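Local coordinates for protein acyltransferase (Actinoplanes teichomyceticus, PDB 4Q38) that transfers long aliphatic acyl groups from acyl-CoA to the amino sugar of teicoplanin-type glycopeptide antibiotics, at residues Arg144-Glu149 / Arg237-His242; Asp103-Pro108 / Leu198-Asp203. All coordinates share one frame; numbering follows the deposited sequence.

Overall arrangement
Both interactions join the helical N-terminal region to the GNAT-like C-terminal region, and their segments alternate along the chain. Interaction 1 is partly buried, sets the turn after helix 125-143 against the end of helix 221-238, and relies on a salt bridge and backbone acceptors. Interaction 2 lies at the surface, where loop 103-108 meets the end of strand 194-200 through van der Waals contacts. Their centres are about 18 Å apart, yet they share a border: Phe239 CD2 is 3.8 Å from Leu198 CD1, and the His242 and His104 rings meet edge-to-face. Interaction 1, though the more buried of the two, has its centre farther from the centre of the chain than interaction 2.

Interaction 1: Arg144-Glu149 / Arg237-His242; sequences RGIPDE and RHFPEH. With SO4 (sulfate ion), chain C.
Arg144 and Glu241 form the charged part of this contact. Their side chains come from opposite directions, and Arg144 NH1 reaches Glu241 OE2 at 2.9 Å on the syn lone pair. A longer, weak bond from NH2 goes to the same oxygen. Arg144 NH1 also donates to the backbone, to His238 O at 3.0 Å, nearly straight at 164°, within the guanidinium plane and on a carbonyl lone pair. The bend of the Arg144 chain at chi2 (-73°) brings the group alongside Phe239, whose CD2 lies over one guanidinium face, 3.4 Å from Arg144 NH1; the two planes are 20° apart.

A second polar link runs the other way. His238 ND1 donates to Arg144 O at 2.9 Å, weakly because the bond is bent, and one water donates to both Arg144 O and His238 O.

Apolar contacts fill in behind. Ile146 CA sits over the His238 ring in a CH-pi contact, 4.3 Å from its centroid, while Ile146 CD1 meets Phe239 CE1 at 3.9 Å. Gly145, at positive phi, closes helix 125-143 with a Schellman motif.

Held at its edge by a carboxylate and a carbonyl, with Phe239 against one face, the guanidinium is restrained in rotation; the nearby negative charge probably stabilises its cationic form, joining the two regions electrostatically.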
loop_
_atom_site.group_PDB
_atom_site.type_symbol
_atom_site.label_atom_id
_atom_site.label_comp_id
_atom_site.label_asym_id
_atom_site.label_seq_id
_atom_site.Cartn_x
_atom_site.Cartn_y
_atom_site.Cartn_z
ATOM N N ARG A 144 13.380 -0.452 -17.279
ATOM C CA ARG A 144 13.487 0.961 -16.921
ATOM C C ARG A 144 14.867 1.336 -16.359
ATOM O O ARG A 144 15.127 2.495 -16.049
ATOM C CB ARG A 144 12.362 1.333 -15.932
ATOM C CG ARG A 144 10.977 1.421 -16.588
ATOM C CD ARG A 144 10.916 2.680 -17.444
ATOM N NE ARG A 144 9.713 2.814 -18.258
ATOM C CZ ARG A 144 9.279 3.974 -18.751
ATOM N NH1 ARG A 144 9.943 5.108 -18.502
ATOM N NH2 ARG A 144 8.171 4.010 -19.485
ATOM N N GLY A 145 15.748 0.353 -16.211
ATOM C CA GLY A 145 17.093 0.613 -15.702
ATOM C C GLY A 145 17.149 0.898 -14.212
ATOM O O GLY A 145 18.140 1.446 -13.726
ATOM N N ILE A 146 16.092 0.527 -13.487
ATOM C CA ILE A 146 16.008 0.731 -12.035
ATOM C C ILE A 146 17.054 -0.158 -11.346
ATOM O O ILE A 146 17.094 -1.357 -11.606
ATOM C CB ILE A 146 14.615 0.330 -11.484
ATOM C CG1 ILE A 146 13.464 0.910 -12.335
ATOM C CG2 ILE A 146 14.481 0.663 -9.998
ATOM C CD1 ILE A 146 13.260 2.397 -12.220
ATOM N N PRO A 147 17.892 0.413 -10.460
ATOM C CA PRO A 147 18.830 -0.442 -9.715
ATOM C C PRO A 147 18.116 -1.535 -8.919
ATOM O O PRO A 147 17.028 -1.303 -8.360
ATOM C CB PRO A 147 19.508 0.535 -8.748
ATOM C CG PRO A 147 19.360 1.874 -9.383
ATOM C CD PRO A 147 18.027 1.830 -10.084
ATOM N N ASP A 148 18.726 -2.715 -8.869
ATOM C CA ASP A 148 18.149 -3.858 -8.163
ATOM C C ASP A 148 17.820 -3.548 -6.707
ATOM O O ASP A 148 16.793 -3.993 -6.204
ATOM C CB ASP A 148 19.083 -5.068 -8.216
ATOM C CG ASP A 148 19.165 -5.693 -9.594
ATOM O OD1 ASP A 148 18.229 -5.527 -10.413
ATOM O OD2 ASP A 148 20.180 -6.376 -9.855
ATOM N N GLU A 149 18.689 -2.795 -6.036
ATOM C CA GLU A 149 18.489 -2.494 -4.614
ATOM C C GLU A 149 17.239 -1.637 -4.398
ATOM O O GLU A 149 16.551 -1.787 -3.388
ATOM C CB GLU A 149 19.719 -1.817 -3.990
ATOM C CG GLU A 149 19.987 -0.398 -4.486
ATOM C CD GLU A 149 21.376 0.100 -4.145
ATOM O OE1 GLU A 149 22.238 0.166 -5.059
ATOM O OE2 GLU A 149 21.602 0.429 -2.958
ATOM N N ARG A 237 15.876 10.286 -14.666
ATOM C CA ARG A 237 16.642 9.215 -15.311
ATOM C C ARG A 237 15.812 8.055 -15.860
ATOM O O ARG A 237 16.032 7.626 -16.995
ATOM C CB ARG A 237 17.749 8.657 -14.390
ATOM C CG ARG A 237 18.959 9.571 -14.279
ATOM C CD ARG A 237 19.770 9.634 -15.569
ATOM N NE ARG A 237 20.622 8.458 -15.732
ATOM C CZ ARG A 237 21.654 8.382 -16.570
ATOM N NH1 ARG A 237 21.977 9.416 -17.338
ATOM N NH2 ARG A 237 22.370 7.266 -16.639
ATOM N N HIS A 238 14.889 7.520 -15.061
ATOM C CA HIS A 238 14.203 6.284 -15.458
ATOM C C HIS A 238 12.847 6.481 -16.087
ATOM O O HIS A 238 12.382 5.618 -16.828
ATOM C CB HIS A 238 14.122 5.311 -14.283
ATOM C CG HIS A 238 15.470 5.040 -13.650
ATOM N ND1 HIS A 238 16.479 4.460 -14.323
ATOM C CD2 HIS A 238 15.954 5.320 -12.378
ATOM C CE1 HIS A 238 17.570 4.379 -13.518
ATOM N NE2 HIS A 238 17.244 4.899 -12.330
ATOM N N PHE A 239 12.212 7.605 -15.787
ATOM C CA PHE A 239 10.913 7.964 -16.386
ATOM C C PHE A 239 11.028 9.395 -16.909
ATOM O O PHE A 239 10.313 10.297 -16.437
ATOM C CB PHE A 239 9.784 7.849 -15.351
ATOM C CG PHE A 239 9.668 6.480 -14.746
ATOM C CD1 PHE A 239 10.428 6.133 -13.628
ATOM C CD2 PHE A 239 8.829 5.526 -15.310
ATOM C CE1 PHE A 239 10.338 4.856 -13.074
ATOM C CE2 PHE A 239 8.735 4.249 -14.766
ATOM C CZ PHE A 239 9.483 3.921 -13.643
ATOM N N PRO A 240 11.942 9.620 -17.873
ATOM C CA PRO A 240 12.210 10.994 -18.308
ATOM C C PRO A 240 10.974 11.642 -18.923
ATOM O O PRO A 240 10.864 12.864 -18.916
ATOM C CB PRO A 240 13.307 10.834 -19.376
ATOM C CG PRO A 240 13.195 9.427 -19.828
ATOM C CD PRO A 240 12.726 8.638 -18.643
ATOM N N GLU A 241 10.043 10.826 -19.407
ATOM C CA GLU A 241 8.810 11.360 -20.017
ATOM C C GLU A 241 7.883 12.008 -18.987
ATOM O O GLU A 241 6.975 12.757 -19.355
ATOM C CB GLU A 241 8.063 10.258 -20.784
ATOM C CG GLU A 241 7.436 9.177 -19.901
ATOM C CD GLU A 241 8.432 8.120 -19.431
ATOM O OE1 GLU A 241 9.618 8.185 -19.798
ATOM O OE2 GLU A 241 8.022 7.214 -18.685
ATOM N N HIS A 242 8.091 11.717 -17.699
ATOM C CA HIS A 242 7.161 12.212 -16.679
ATOM C C HIS A 242 7.356 13.676 -16.388
ATOM O O HIS A 242 6.443 14.469 -16.593
ATOM C CB HIS A 242 7.195 11.363 -15.406
ATOM C CG HIS A 242 6.028 11.611 -14.484
ATOM N ND1 HIS A 242 4.759 11.328 -14.836
ATOM C CD2 HIS A 242 5.972 12.137 -13.194
ATOM C CE1 HIS A 242 3.929 11.647 -13.826
ATOM N NE2 HIS A 242 4.669 12.138 -12.815
HETATM S S SO4 C . 23.728 5.756 -12.790
HETATM O O1 SO4 C . 22.434 6.330 -12.328
HETATM O O2 SO4 C . 23.740 5.621 -14.266
HETATM O O3 SO4 C . 24.857 6.636 -12.373
HETATM O O4 SO4 C . 23.892 4.405 -12.202
HETATM O O HOH W 1 14.178 4.257 -18.605
#

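Interaction 2: Asp103-Pro108 / Leu198-Asp203. With SO4 (sulfate ion), chain B.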
loop_
_atom_site.group_PDB
_atom_site.type_symbol
_atom_site.label_atom_id
_atom_site.label_comp_id
_atom_site.label_asym_id
_atom_site.label_seq_id
_atom_site.Cartn_x
_atom_site.Cartn_y
_atom_site.Cartn_z
ATOM N N ASP A 103 1.500 1.913 -15.741
ATOM C CA ASP A 103 0.401 2.835 -16.019
ATOM C C ASP A 103 -0.226 3.399 -14.737
ATOM O O ASP A 103 -1.030 2.737 -14.086
ATOM C CB ASP A 103 -0.638 2.141 -16.915
ATOM C CG ASP A 103 -1.729 3.093 -17.429
ATOM O OD1 ASP A 103 -1.697 4.303 -17.158
ATOM O OD2 ASP A 103 -2.635 2.603 -18.114
ATOM N N HIS A 104 0.122 4.638 -14.400
ATOM C CA HIS A 104 -0.379 5.288 -13.184
ATOM C C HIS A 104 -1.709 5.949 -13.395
ATOM O O HIS A 104 -2.335 6.425 -12.445
ATOM C CB HIS A 104 0.628 6.316 -12.670
ATOM C CG HIS A 104 0.950 7.401 -13.673
ATOM N ND1 HIS A 104 1.978 7.309 -14.533
ATOM C CD2 HIS A 104 0.324 8.612 -13.939
ATOM C CE1 HIS A 104 2.008 8.400 -15.319
ATOM N NE2 HIS A 104 0.996 9.199 -14.951
ATOM N N ARG A 105 -2.159 6.003 -14.641
ATOM C CA ARG A 105 -3.496 6.547 -14.907
ATOM C C ARG A 105 -4.613 5.537 -14.642
ATOM O O ARG A 105 -5.780 5.915 -14.525
ATOM C CB ARG A 105 -3.564 7.100 -16.324
ATOM C CG ARG A 105 -2.790 8.410 -16.467
ATOM C CD ARG A 105 -2.793 8.902 -17.906
ATOM N NE ARG A 105 -2.147 10.212 -18.030
ATOM C CZ ARG A 105 -0.865 10.389 -18.334
ATOM N NH1 ARG A 105 -0.072 9.344 -18.535
ATOM N NH2 ARG A 105 -0.374 11.614 -18.437
ATOM N N ALA A 106 -4.260 4.259 -14.551
ATOM C CA ALA A 106 -5.239 3.231 -14.220
ATOM C C ALA A 106 -5.529 3.238 -12.719
ATOM O O ALA A 106 -4.616 3.405 -11.908
ATOM C CB ALA A 106 -4.729 1.871 -14.670
ATOM N N LYS A 107 -6.797 3.068 -12.349
ATOM C CA LYS A 107 -7.197 2.978 -10.934
ATOM C C LYS A 107 -6.559 1.751 -10.268
ATOM O O LYS A 107 -6.316 0.740 -10.936
ATOM C CB LYS A 107 -8.723 2.907 -10.797
ATOM C CG LYS A 107 -9.458 4.190 -11.152
ATOM C CD LYS A 107 -10.958 3.946 -11.245
ATOM C CE LYS A 107 -11.642 5.038 -12.059
ATOM N NZ LYS A 107 -13.087 4.740 -12.256
ATOM N N PRO A 108 -6.286 1.837 -8.955
ATOM C CA PRO A 108 -5.607 0.755 -8.220
ATOM C C PRO A 108 -6.535 -0.407 -7.816
ATOM O O PRO A 108 -6.831 -0.584 -6.632
ATOM C CB PRO A 108 -5.083 1.469 -6.971
ATOM C CG PRO A 108 -6.033 2.606 -6.749
ATOM C CD PRO A 108 -6.460 3.050 -8.123
ATOM N N LEU A 198 4.560 7.865 -9.418
ATOM C CA LEU A 198 4.211 8.599 -10.635
ATOM C C LEU A 198 2.743 8.979 -10.518
ATOM O O LEU A 198 1.898 8.138 -10.243
ATOM C CB LEU A 198 4.410 7.729 -11.869
ATOM C CG LEU A 198 5.824 7.249 -12.199
ATOM C CD1 LEU A 198 5.757 6.078 -13.169
ATOM C CD2 LEU A 198 6.625 8.388 -12.800
ATOM N N ALA A 199 2.451 10.259 -10.685
ATOM C CA ALA A 199 1.084 10.743 -10.516
ATOM C C ALA A 199 0.790 11.905 -11.451
ATOM O O ALA A 199 1.698 12.521 -11.997
ATOM C CB ALA A 199 0.848 11.159 -9.069
ATOM N N THR A 200 -0.493 12.198 -11.633
ATOM C CA THR A 200 -0.905 13.373 -12.404
ATOM C C THR A 200 -2.052 14.075 -11.700
ATOM O O THR A 200 -2.913 13.426 -11.105
ATOM C CB THR A 200 -1.371 13.018 -13.822
ATOM O OG1 THR A 200 -2.479 12.119 -13.734
ATOM C CG2 THR A 200 -0.245 12.371 -14.636
ATOM N N GLY A 201 -2.071 15.402 -11.768
ATOM C CA GLY A 201 -3.192 16.144 -11.209
ATOM C C GLY A 201 -4.429 15.954 -12.080
ATOM O O GLY A 201 -4.377 15.284 -13.114
ATOM N N LYS A 202 -5.539 16.550 -11.663
ATOM C CA LYS A 202 -6.781 16.516 -12.443
ATOM C C LYS A 202 -6.613 17.153 -13.819
ATOM O O LYS A 202 -7.222 16.708 -14.786
ATOM C CB LYS A 202 -7.912 17.204 -11.673
ATOM C CG LYS A 202 -8.541 16.340 -10.592
ATOM C CD LYS A 202 -9.433 17.179 -9.693
ATOM C CE LYS A 202 -9.902 16.389 -8.482
ATOM N NZ LYS A 202 -10.742 17.258 -7.610
ATOM N N ASP A 203 -5.760 18.174 -13.911
ATOM C CA ASP A 203 -5.483 18.828 -15.186
ATOM C C ASP A 203 -4.397 18.105 -15.990
ATOM O O ASP A 203 -3.894 18.641 -16.977
ATOM C CB ASP A 203 -5.140 20.312 -14.978
ATOM C CG ASP A 203 -3.714 20.536 -14.446
ATOM O OD1 ASP A 203 -3.068 19.586 -13.973
ATOM O OD2 ASP A 203 -3.228 21.677 -14.523
HETATM S S SO4 B . -9.353 1.997 -14.787
HETATM O O1 SO4 B . -8.847 3.194 -14.087
HETATM O O2 SO4 B . -10.355 2.393 -15.802
HETATM O O3 SO4 B . -10.005 1.084 -13.818
HETATM O O4 SO4 B . -8.204 1.337 -15.444
#
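Chi1 of 59° places the His104 imidazole between its own backbone N and carbonyl carbon, and from there the ring is laid against strand 194-200 beside Leu198 and Thr200. In Thr200 the methyl CG2 stands anti to the carbonyl carbon, which directs it at the ring's edge, close to the ring plane. The peptide joining Leu198 to Ala199 passes over one ring face, with Ala199 N 4.2 Å above the His104 plane and displaced toward the rim. At the base of the side chain, His104 CB touches Leu198 O at 3.3 Å, and His104 CG lies 3.9 Å from Leu198 CB.

Arg105 adds a thinner layer. Its chain runs extended from CG to NE, crossing Thr200 at about a right angle, and one guanidinium face meets the methyl, with Arg105 NH2 3.9 Å from Thr200 CG2.

Within the loop, Asp103 OD1 accepts from Arg105 N at 3.1 Å from above the carboxylate plane. Farther along, Lys107 N gives a straight bond (167°) of 2.7 Å to O1 of a sulfate, probably from the crystallisation liquor.

Asp103 and Arg105 thus form an Asx turn, with His104 at its middle residue, facing the strand. That strand belongs to the mixed sheet of the GNAT-like fold. Ala199 is hydrogen-bonded through the backbone to His207, which, like Ser197 just before Leu198, binds N-acetyl-D-glucosamine in a crystal structure of this protein; the contact is probably near, not in, the sugar site.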